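Local coordinates for putative succinylglutamate desuccinylase / aspartoacylase (Shewanella amazonensis, PDB 3FMC), which probably acts as a zinc-dependent hydrolase of the succinylglutamate desuccinylase/aspartoacylase family, cleaving a substrate that is not established, at residues C[3-11]-C[20-28]. Numbering follows the deposited sequence. Where two conformers were deposited one is given.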
loop_
_atom_site.group_PDB
_atom_site.type_symbol
_atom_site.label_atom_id
_atom_site.label_comp_id
_atom_site.label_asym_id
_atom_site.label_seq_id
_atom_site.Cartn_x
_atom_site.Cartn_y
_atom_site.Cartn_z
ATOM N N ARG C 3 4.318 32.955 -27.613
ATOM C CA ARG C 3 5.581 32.206 -27.370
ATOM C C ARG C 3 5.247 30.702 -27.100
ATOM O O ARG C 3 5.360 29.868 -28.008
ATOM C CB ARG C 3 6.387 32.899 -26.238
ATOM C CG ARG C 3 7.798 32.326 -25.932
ATOM C CD ARG C 3 8.499 31.937 -27.223
ATOM N NE ARG C 3 9.931 31.661 -27.122
ATOM C CZ ARG C 3 10.612 30.955 -28.035
ATOM N NH1 ARG C 3 10.000 30.398 -29.084
ATOM N NH2 ARG C 3 11.908 30.762 -27.891
ATOM N N VAL C 4 4.821 30.369 -25.881
ATOM C CA VAL C 4 4.450 28.994 -25.538
ATOM C C VAL C 4 2.937 28.886 -25.545
ATOM O O VAL C 4 2.249 29.742 -25.007
ATOM C CB VAL C 4 4.918 28.566 -24.119
ATOM C CG1 VAL C 4 4.839 27.061 -23.993
ATOM C CG2 VAL C 4 6.324 29.030 -23.840
ATOM N N ASP C 5 2.422 27.839 -26.165
ATOM C CA ASP C 5 1.003 27.569 -26.181
ATOM C C ASP C 5 0.790 26.347 -25.259
ATOM O O ASP C 5 1.621 25.434 -25.243
ATOM C CB ASP C 5 0.593 27.224 -27.613
ATOM C CG ASP C 5 -0.907 26.980 -27.775
ATOM O OD1 ASP C 5 -1.293 26.443 -28.839
ATOM O OD2 ASP C 5 -1.706 27.321 -26.863
ATOM N N LYS C 6 -0.266 26.341 -24.448
ATOM C CA LYS C 6 -0.575 25.175 -23.593
ATOM C C LYS C 6 -1.953 24.617 -23.887
ATOM O O LYS C 6 -2.887 25.376 -24.008
ATOM C CB LYS C 6 -0.550 25.514 -22.107
ATOM C CG LYS C 6 -1.172 24.409 -21.226
ATOM C CD LYS C 6 -1.140 24.737 -19.761
ATOM C CE LYS C 6 -2.079 23.862 -18.937
ATOM N NZ LYS C 6 -3.515 24.243 -19.052
ATOM N N HIS C 7 -2.064 23.292 -23.956
ATOM C CA HIS C 7 -3.338 22.628 -24.122
ATOM C C HIS C 7 -3.350 21.422 -23.179
ATOM O O HIS C 7 -2.321 20.993 -22.698
ATOM C CB HIS C 7 -3.702 22.309 -25.568
ATOM C CG HIS C 7 -2.989 21.143 -26.158
ATOM N ND1 HIS C 7 -1.734 21.241 -26.716
ATOM C CD2 HIS C 7 -3.403 19.870 -26.375
ATOM C CE1 HIS C 7 -1.383 20.060 -27.204
ATOM N NE2 HIS C 7 -2.379 19.211 -27.011
ATOM N N GLU C 8 -4.537 20.938 -22.874
ATOM C CA GLU C 8 -4.677 19.794 -21.988
ATOM C C GLU C 8 -5.141 18.611 -22.776
ATOM O O GLU C 8 -5.972 18.737 -23.692
ATOM C CB GLU C 8 -5.634 20.107 -20.860
ATOM C CG GLU C 8 -5.229 21.342 -20.153
ATOM C CD GLU C 8 -5.530 21.316 -18.688
ATOM O OE1 GLU C 8 -6.355 20.490 -18.237
ATOM O OE2 GLU C 8 -4.893 22.120 -17.983
ATOM N N VAL C 9 -4.594 17.453 -22.422
ATOM C CA VAL C 9 -4.913 16.220 -23.080
ATOM C C VAL C 9 -5.415 15.259 -21.994
ATOM O O VAL C 9 -4.747 15.058 -20.985
ATOM C CB VAL C 9 -3.680 15.677 -23.787
ATOM C CG1 VAL C 9 -3.844 14.231 -24.236
ATOM C CG2 VAL C 9 -3.323 16.622 -24.965
ATOM N N ARG C 10 -6.605 14.716 -22.224
ATOM C CA ARG C 10 -7.236 13.768 -21.313
ATOM C C ARG C 10 -6.655 12.366 -21.476
ATOM O O ARG C 10 -6.559 11.849 -22.598
ATOM C CB ARG C 10 -8.713 13.697 -21.629
ATOM C CG ARG C 10 -9.483 12.980 -20.599
ATOM C CD ARG C 10 -9.887 13.890 -19.463
ATOM N NE ARG C 10 -11.280 14.304 -19.649
ATOM C CZ ARG C 10 -12.322 13.508 -19.377
ATOM N NH1 ARG C 10 -12.145 12.253 -18.927
ATOM N NH2 ARG C 10 -13.559 13.958 -19.566
ATOM N N VAL C 11 -6.316 11.731 -20.350
ATOM C CA VAL C 11 -5.725 10.392 -20.364
ATOM C C VAL C 11 -6.488 9.393 -19.496
ATOM O O VAL C 11 -6.131 8.217 -19.465
ATOM C CB VAL C 11 -4.229 10.420 -19.914
ATOM C CG1 VAL C 11 -3.338 11.245 -20.922
ATOM C CG2 VAL C 11 -4.086 11.015 -18.489
ATOM N N LEU C 20 -8.492 12.815 -15.572
ATOM C CA LEU C 20 -7.026 12.745 -15.490
ATOM C C LEU C 20 -6.578 13.433 -16.795
ATOM O O LEU C 20 -7.000 13.031 -17.868
ATOM C CB LEU C 20 -6.523 11.291 -15.402
ATOM C CG LEU C 20 -6.789 10.541 -14.052
ATOM C CD1 LEU C 20 -6.499 9.042 -14.176
ATOM C CD2 LEU C 20 -6.003 11.192 -12.875
ATOM N N SER C 21 -5.802 14.506 -16.664
ATOM C CA SER C 21 -5.300 15.254 -17.789
ATOM C C SER C 21 -3.859 15.700 -17.587
ATOM O O SER C 21 -3.351 15.768 -16.433
ATOM C CB SER C 21 -6.195 16.416 -18.175
ATOM O OG SER C 21 -6.249 17.331 -17.129
ATOM N N LEU C 22 -3.217 15.977 -18.743
ATOM C CA LEU C 22 -1.809 16.347 -18.827
ATOM C C LEU C 22 -1.733 17.754 -19.433
ATOM O O LEU C 22 -2.478 18.054 -20.360
ATOM C CB LEU C 22 -1.063 15.413 -19.814
ATOM C CG LEU C 22 -1.212 13.898 -19.765
ATOM C CD1 LEU C 22 -0.268 13.181 -20.673
ATOM C CD2 LEU C 22 -1.036 13.438 -18.322
ATOM N N PRO C 23 -0.785 18.573 -18.964
ATOM C CA PRO C 23 -0.509 19.871 -19.584
ATOM C C PRO C 23 0.529 19.635 -20.692
ATOM O O PRO C 23 1.536 18.973 -20.449
ATOM C CB PRO C 23 0.103 20.689 -18.442
ATOM C CG PRO C 23 0.751 19.705 -17.567
ATOM C CD PRO C 23 0.095 18.340 -17.807
ATOM N N VAL C 24 0.227 20.087 -21.909
ATOM C CA VAL C 24 1.127 19.968 -23.075
ATOM C C VAL C 24 1.542 21.369 -23.486
ATOM O O VAL C 24 0.665 22.164 -23.874
ATOM C CB VAL C 24 0.440 19.228 -24.222
ATOM C CG1 VAL C 24 1.419 19.016 -25.443
ATOM C CG2 VAL C 24 -0.114 17.905 -23.699
ATOM N N TYR C 25 2.846 21.678 -23.357
ATOM C CA TYR C 25 3.386 22.978 -23.695
ATOM C C TYR C 25 4.071 22.873 -25.052
ATOM O O TYR C 25 4.747 21.888 -25.336
ATOM C CB TYR C 25 4.381 23.441 -22.651
ATOM C CG TYR C 25 3.742 23.691 -21.296
ATOM C CD1 TYR C 25 3.055 24.857 -21.050
ATOM C CD2 TYR C 25 3.845 22.757 -20.268
ATOM C CE1 TYR C 25 2.479 25.094 -19.854
ATOM C CE2 TYR C 25 3.262 22.996 -19.038
ATOM C CZ TYR C 25 2.560 24.147 -18.839
ATOM O OH TYR C 25 1.960 24.416 -17.632
ATOM N N ARG C 26 3.791 23.817 -25.934
ATOM C CA ARG C 26 4.403 23.787 -27.245
ATOM C C ARG C 26 5.021 25.097 -27.640
ATOM O O ARG C 26 4.403 26.171 -27.470
ATOM C CB ARG C 26 3.409 23.418 -28.306
ATOM C CG ARG C 26 4.127 23.012 -29.604
ATOM C CD ARG C 26 3.219 23.100 -30.782
ATOM N NE ARG C 26 3.645 22.205 -31.849
ATOM C CZ ARG C 26 3.147 22.202 -33.085
ATOM N NH1 ARG C 26 2.226 23.089 -33.460
ATOM N NH2 ARG C 26 3.595 21.314 -33.968
ATOM N N PHE C 27 6.265 24.994 -28.107
ATOM C CA PHE C 27 6.985 26.095 -28.739
ATOM C C PHE C 27 6.981 25.798 -30.255
ATOM O O PHE C 27 7.437 24.754 -30.687
ATOM C CB PHE C 27 8.416 26.155 -28.275
ATOM C CG PHE C 27 8.583 26.466 -26.841
ATOM C CD1 PHE C 27 8.446 25.498 -25.876
ATOM C CD2 PHE C 27 8.908 27.752 -26.447
ATOM C CE1 PHE C 27 8.643 25.820 -24.521
ATOM C CE2 PHE C 27 9.116 28.065 -25.118
ATOM C CZ PHE C 27 8.988 27.104 -24.157
ATOM N N LYS C 28 6.395 26.682 -31.052
ATOM C CA LYS C 28 6.363 26.509 -32.508
ATOM C C LYS C 28 7.729 26.885 -33.133
ATOM O O LYS C 28 8.296 27.933 -32.853
ATOM C CB LYS C 28 5.269 27.377 -33.123
HETATM O O HOH W 1 4.119 28.363 -29.547
HETATM O O HOH W 2 0.205 23.264 -26.617
#
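Residues 3-11 and 20-28 pair as the antiparallel arms of the N-terminal beta hairpin, in a ladder that runs from the Asp5-Arg26 pair to the Val11 N to Leu20 O bond. The backbone ladder includes Arg26 N to Asp5 O at 2.8 Å and Val24 N to His7 O at 2.8 Å. Strand 20-27 also bonds strand 69-72, through Tyr25 and Phe27, so strand 4-11 is joined to the sheet of the zinc-exopeptidase-like catalytic domain by way of its hairpin partner. On one face, His7 CG stands between its backbone N and carbonyl carbon (chi1 76°). This lays the imidazole over Val24, and Val24 CB sits 3.9 Å from the His7 ring centroid in a CH-pi contact. A water in the ring plane links His7 ND1 to Val24 O. Further along this face, Val9 CG2 meets Val24 CG2. At the turn-side end of the hairpin, Val11 CG1 packs on Leu22 CG at 3.6 Å; helix 150-163 covers Val9, Val11 and Leu22. On the other face, Val4 CG1 lies over the Phe27 ring, 4.2 Å from its centroid. Phe27 CD2 lies over one face of the Arg3 guanidinium, with NH1 near the ring edge and the planes 88° apart. An alanine at Phe27 would probably leave Val4 CG1 without a ring to cover and the Arg3 guanidinium without its aromatic neighbour. In the conformer given, the Lys6 chain runs alongside Tyr25, and Lys6 NZ forms a salt bridge with Glu8 OE2 at 2.7 Å. Tyr25 OH bonds Leu323 O of the second subunit.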